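Local coordinates for proximal thread matrix protein 1 (PDB 4CN9) that binds zinc and probably collagen, as a matrix protein of the mussel byssus built from two von Willebrand factor type A domains, at residues Thr216-Val221 with Leu385-Gly390; Ile255-Asp260 with Lys281-Arg286. All blocks are in the same frame, centred on the assembly; numbering follows the deposited sequence. Where two conformers were deposited one is given.

Interaction 1 of 2, residues Thr216-Val221 with Leu385-Gly390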
# COMPACT_ATOMS: atom_id res chain seq x y z
N THR A 216 2.58 -2.09 3.06
CA THR A 216 2.02 -2.33 1.72
C THR A 216 1.54 -1.02 1.07
O THR A 216 1.79 -0.78 -0.11
CB THR A 216 0.90 -3.36 1.79
OG1 THR A 216 1.47 -4.64 2.13
CG2 THR A 216 0.15 -3.48 0.45
N MET A 217 0.81 -0.22 1.84
CA MET A 217 0.43 1.14 1.44
C MET A 217 0.49 2.02 2.68
O MET A 217 0.55 1.51 3.81
CB MET A 217 -0.97 1.17 0.81
CG MET A 217 -1.14 0.28 -0.41
SD MET A 217 -2.61 0.64 -1.42
CE MET A 217 -3.83 0.94 -0.15
N LYS A 218 0.47 3.33 2.48
CA LYS A 218 0.51 4.27 3.60
C LYS A 218 -0.59 4.04 4.62
O LYS A 218 -0.36 4.24 5.82
CB LYS A 218 0.42 5.71 3.09
CG LYS A 218 1.63 6.17 2.31
CD LYS A 218 1.33 7.54 1.69
CE LYS A 218 2.50 8.08 0.91
NZ LYS A 218 2.10 9.28 0.12
N ASN A 219 -1.78 3.62 4.20
CA ASN A 219 -2.82 3.37 5.19
C ASN A 219 -2.77 1.99 5.84
O ASN A 219 -3.65 1.65 6.62
CB ASN A 219 -4.24 3.70 4.69
CG ASN A 219 -4.55 3.10 3.34
OD1 ASN A 219 -4.02 2.06 2.95
ND2 ASN A 219 -5.45 3.78 2.61
N TYR A 220 -1.71 1.23 5.57
CA TYR A 220 -1.41 0.03 6.35
C TYR A 220 -0.49 0.34 7.53
O TYR A 220 0.04 -0.57 8.19
CB TYR A 220 -0.77 -1.03 5.46
CG TYR A 220 -1.72 -1.71 4.51
CD1 TYR A 220 -2.42 -0.98 3.55
CD2 TYR A 220 -1.89 -3.08 4.54
CE1 TYR A 220 -3.28 -1.60 2.67
CE2 TYR A 220 -2.76 -3.72 3.66
CZ TYR A 220 -3.44 -2.98 2.72
OH TYR A 220 -4.29 -3.61 1.84
N VAL A 221 -0.27 1.63 7.79
CA VAL A 221 0.48 2.08 8.96
C VAL A 221 -0.49 2.57 10.02
O VAL A 221 -1.32 3.44 9.75
CB VAL A 221 1.44 3.22 8.63
CG1 VAL A 221 2.14 3.71 9.92
CG2 VAL A 221 2.46 2.80 7.58
N LEU A 385 -7.19 12.78 1.34
CA LEU A 385 -8.63 12.67 1.29
C LEU A 385 -9.08 11.59 0.31
O LEU A 385 -9.96 10.80 0.63
CB LEU A 385 -9.26 14.02 0.91
CG LEU A 385 -9.13 15.14 1.94
CD1 LEU A 385 -9.95 16.38 1.54
CD2 LEU A 385 -9.56 14.65 3.31
N LEU A 386 -8.47 11.55 -0.87
CA LEU A 386 -8.75 10.46 -1.81
C LEU A 386 -8.41 9.08 -1.22
O LEU A 386 -9.21 8.16 -1.32
CB LEU A 386 -8.00 10.65 -3.13
CG LEU A 386 -8.53 11.72 -4.09
CD1 LEU A 386 -7.46 12.14 -5.06
CD2 LEU A 386 -9.75 11.22 -4.82
N ARG A 387 -7.23 8.93 -0.62
CA ARG A 387 -6.84 7.61 -0.10
C ARG A 387 -7.72 7.14 1.06
O ARG A 387 -8.00 5.95 1.17
CB ARG A 387 -5.35 7.55 0.28
CG ARG A 387 -4.42 7.81 -0.91
CD ARG A 387 -2.92 7.67 -0.55
NE ARG A 387 -2.57 8.38 0.68
CZ ARG A 387 -2.00 9.57 0.72
NH1 ARG A 387 -1.68 10.21 -0.40
NH2 ARG A 387 -1.76 10.14 1.89
N LYS A 388 -8.15 8.09 1.89
CA LYS A 388 -9.09 7.79 2.97
C LYS A 388 -10.45 7.28 2.46
O LYS A 388 -11.17 6.58 3.17
CB LYS A 388 -9.29 9.02 3.87
CG LYS A 388 -8.09 9.30 4.78
CD LYS A 388 -8.28 10.54 5.65
CE LYS A 388 -6.97 10.94 6.33
NZ LYS A 388 -6.43 9.86 7.21
N GLU A 389 -10.78 7.63 1.22
CA GLU A 389 -12.00 7.14 0.58
C GLU A 389 -11.79 5.80 -0.13
O GLU A 389 -12.69 5.31 -0.78
CB GLU A 389 -12.50 8.14 -0.46
CG GLU A 389 -13.00 9.45 0.10
CD GLU A 389 -13.24 10.48 -1.00
OE1 GLU A 389 -13.23 10.10 -2.21
OE2 GLU A 389 -13.43 11.67 -0.66
N GLY A 390 -10.60 5.23 -0.03
CA GLY A 390 -10.33 3.97 -0.70
C GLY A 390 -9.72 4.07 -2.09
O GLY A 390 -9.59 3.05 -2.79
O HOH W 1 -6.90 3.98 -0.26

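Interaction 2 of 2, residues Ile255-Asp260 with Lys281-Arg286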
# COMPACT_ATOMS: atom_id res chain seq x y z
N ILE A 255 -11.50 4.04 -12.90
CA ILE A 255 -10.13 4.50 -13.10
C ILE A 255 -10.09 5.91 -13.65
O ILE A 255 -10.59 6.17 -14.76
CB ILE A 255 -9.37 3.63 -14.12
CG1 ILE A 255 -9.53 2.14 -13.84
CG2 ILE A 255 -7.89 4.02 -14.16
CD1 ILE A 255 -8.76 1.67 -12.67
N ALA A 256 -9.45 6.82 -12.93
CA ALA A 256 -9.29 8.18 -13.42
C ALA A 256 -7.85 8.51 -13.79
O ALA A 256 -6.94 8.41 -12.96
CB ALA A 256 -9.83 9.16 -12.39
N PHE A 257 -7.65 8.91 -15.05
CA PHE A 257 -6.38 9.49 -15.47
C PHE A 257 -6.41 10.96 -15.11
O PHE A 257 -7.32 11.69 -15.51
CB PHE A 257 -6.17 9.38 -16.98
CG PHE A 257 -6.00 7.98 -17.46
CD1 PHE A 257 -4.84 7.28 -17.19
CD2 PHE A 257 -6.99 7.37 -18.21
CE1 PHE A 257 -4.68 5.98 -17.65
CE2 PHE A 257 -6.84 6.07 -18.68
CZ PHE A 257 -5.68 5.38 -18.40
N VAL A 258 -5.42 11.39 -14.34
CA VAL A 258 -5.31 12.79 -13.97
C VAL A 258 -3.99 13.24 -14.53
O VAL A 258 -2.92 12.91 -13.99
CB VAL A 258 -5.32 12.95 -12.45
CG1 VAL A 258 -5.16 14.42 -12.07
CG2 VAL A 258 -6.61 12.37 -11.87
N PHE A 259 -4.03 13.95 -15.65
CA PHE A 259 -2.79 14.26 -16.34
C PHE A 259 -2.54 15.71 -16.78
O PHE A 259 -3.45 16.49 -17.02
CB PHE A 259 -2.55 13.31 -17.50
CG PHE A 259 -3.47 13.46 -18.65
CD1 PHE A 259 -3.17 14.32 -19.71
CD2 PHE A 259 -4.61 12.66 -18.76
CE1 PHE A 259 -4.01 14.43 -20.81
CE2 PHE A 259 -5.46 12.76 -19.86
CZ PHE A 259 -5.16 13.65 -20.88
N ASP A 260 -1.24 15.99 -16.84
CA ASP A 260 -0.65 17.26 -17.17
C ASP A 260 -1.01 17.64 -18.60
O ASP A 260 -0.82 16.86 -19.53
CB ASP A 260 0.87 17.07 -17.02
CG ASP A 260 1.67 18.32 -17.25
OD1 ASP A 260 1.14 19.37 -17.69
OD2 ASP A 260 2.89 18.24 -16.97
N LYS A 281 -4.11 5.23 -23.60
CA LYS A 281 -4.90 4.36 -24.47
C LYS A 281 -4.45 2.89 -24.38
O LYS A 281 -5.28 1.99 -24.39
CB LYS A 281 -4.84 4.86 -25.92
CG LYS A 281 -5.66 6.12 -26.12
CD LYS A 281 -5.12 6.99 -27.24
CE LYS A 281 -4.94 6.20 -28.50
NZ LYS A 281 -4.30 6.97 -29.60
N ASP A 282 -3.14 2.65 -24.30
CA ASP A 282 -2.62 1.30 -24.16
C ASP A 282 -3.08 0.66 -22.85
O ASP A 282 -3.39 -0.53 -22.81
CB ASP A 282 -1.09 1.26 -24.27
CG ASP A 282 -0.60 1.52 -25.70
OD1 ASP A 282 -1.43 1.53 -26.62
OD2 ASP A 282 0.62 1.71 -25.90
N ILE A 283 -3.15 1.45 -21.79
CA ILE A 283 -3.65 0.98 -20.51
C ILE A 283 -5.11 0.58 -20.60
O ILE A 283 -5.52 -0.48 -20.12
CB ILE A 283 -3.44 2.05 -19.41
CG1 ILE A 283 -1.94 2.16 -19.14
CG2 ILE A 283 -4.21 1.71 -18.13
CD1 ILE A 283 -1.57 3.33 -18.30
N VAL A 284 -5.91 1.42 -21.26
CA VAL A 284 -7.32 1.11 -21.45
C VAL A 284 -7.49 -0.26 -22.13
O VAL A 284 -8.34 -1.07 -21.74
CB VAL A 284 -8.03 2.22 -22.25
CG1 VAL A 284 -9.40 1.77 -22.71
CG2 VAL A 284 -8.14 3.49 -21.39
N ASP A 285 -6.67 -0.51 -23.15
CA ASP A 285 -6.76 -1.75 -23.91
C ASP A 285 -6.45 -3.00 -23.10
O ASP A 285 -6.79 -4.10 -23.51
CB ASP A 285 -5.82 -1.70 -25.13
CG ASP A 285 -6.45 -0.98 -26.31
OD1 ASP A 285 -7.70 -0.89 -26.38
OD2 ASP A 285 -5.68 -0.51 -27.18
N ARG A 286 -5.80 -2.85 -21.95
CA ARG A 286 -5.44 -4.00 -21.13
C ARG A 286 -6.58 -4.46 -20.23
O ARG A 286 -6.49 -5.53 -19.63
CB ARG A 286 -4.19 -3.70 -20.30
CG ARG A 286 -2.99 -3.37 -21.16
CD ARG A 286 -2.41 -4.61 -21.79
NE ARG A 286 -1.83 -5.48 -20.78
CZ ARG A 286 -0.55 -5.49 -20.45
NH1 ARG A 286 0.32 -4.69 -21.07
NH2 ARG A 286 -0.12 -6.30 -19.50

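Interaction 1 of 2, residues Thr216-Val221 with Leu385-Gly390
Arg387 bends at chi3 (-47°), which turns a guanidinium face to Lys218, whose chain runs extended beyond CG. The methylene CD of Lys218 lies over that face, offset toward its rim and 4.0 Å from Arg387 CZ. The ammonium comes over the same face, with Lys218 NZ 3.9 Å from Arg387 NH1. This pairing of like charges is probably eased by the bonds both groups donate to backbone carbonyls at and just beyond the end of helix 404-410: Lys218 NZ to Ile408 O and Ala411 O, Arg387 NH1 to Ile410 O.

Asn219 adds a water bridge. With its CG placed between the backbone N and carbonyl carbon (chi1 49°), ND2 of Asn219 stands 3.6 Å from Arg387 O without bonding it directly. Instead, Asn219 ND2 donates to a water at 3.2 Å, and that water donates to Arg387 O at 2.7 Å. Arg387 O also accepts Gly390 N; Gly390, with positive phi, ends helix 379-388 in a Schellman motif. This surface contact joins the two von Willebrand factor type A domains: the 3-10 turn between helix 208-214 and strand 221-224 faces the end of helix 379-388, just before strand 391-398.

Interaction 2 of 2, residues Ile255-Asp260 with Lys281-Arg286
Phe257 meets Ile283 and Val284 within the beta-alpha-beta unit of the second von Willebrand factor type A domain, where helix 272-285 packs on strand 253-260 before the chain continues into strand 295-302. The contact is apolar and made through side chains: the nearest CA atoms, those of Phe257 and Ile283, are 10.3 Å apart. The Phe257 ring bridges this spacing with its outer rim, and both partners come at its edge, near the ring plane. CZ of Phe257 sits 4.0 Å from CG2 of Ile283, the branch that chi1 (-69°) sets anti to the backbone N, while CE1 of Phe257 lies 4.1 Å from Ile283 CD1. With an alanine here the ring would be gone, and Ile283 and Val284 would probably lose an apolar partner, opening a gap between strand and helix.

Backbone hydrogen bonds run within sheet and helix: Phe257 pairs with Ala298 of the adjacent parallel strand, and Asp285 N bonds Lys281 O at 3.1 Å. Salt bridges come from side chains that do not touch the strand: Lys281 to Asp326 and Asp285 to Lys322 of helix 318-327. The third apolar touch is at the ring's remaining corner, where Phe257 CE2 rests 4.0 Å from Val284 CG2.

Overall arrangement
From the N terminus, the chain completes most of the first domain before reaching 216-221, the opening side of interaction 1. It then leaves through helix 234-241 and strand 243-247, which pairs with strand 439-447 in the small three-stranded sheet, and enters the second domain. There interaction 2 closes a short loop of 20 residues, tying strand 253-260 to helix 272-285. Later 385-390 closes interaction 1, with 163 residues between it and 216-221, so the short loop lies wholly within the long one and the two do not cross. Their centres are 21 Å apart and their nearest atoms about 7 Å, without touching: interaction 2 belongs to a single domain's interior, interaction 1 to the surface between domains.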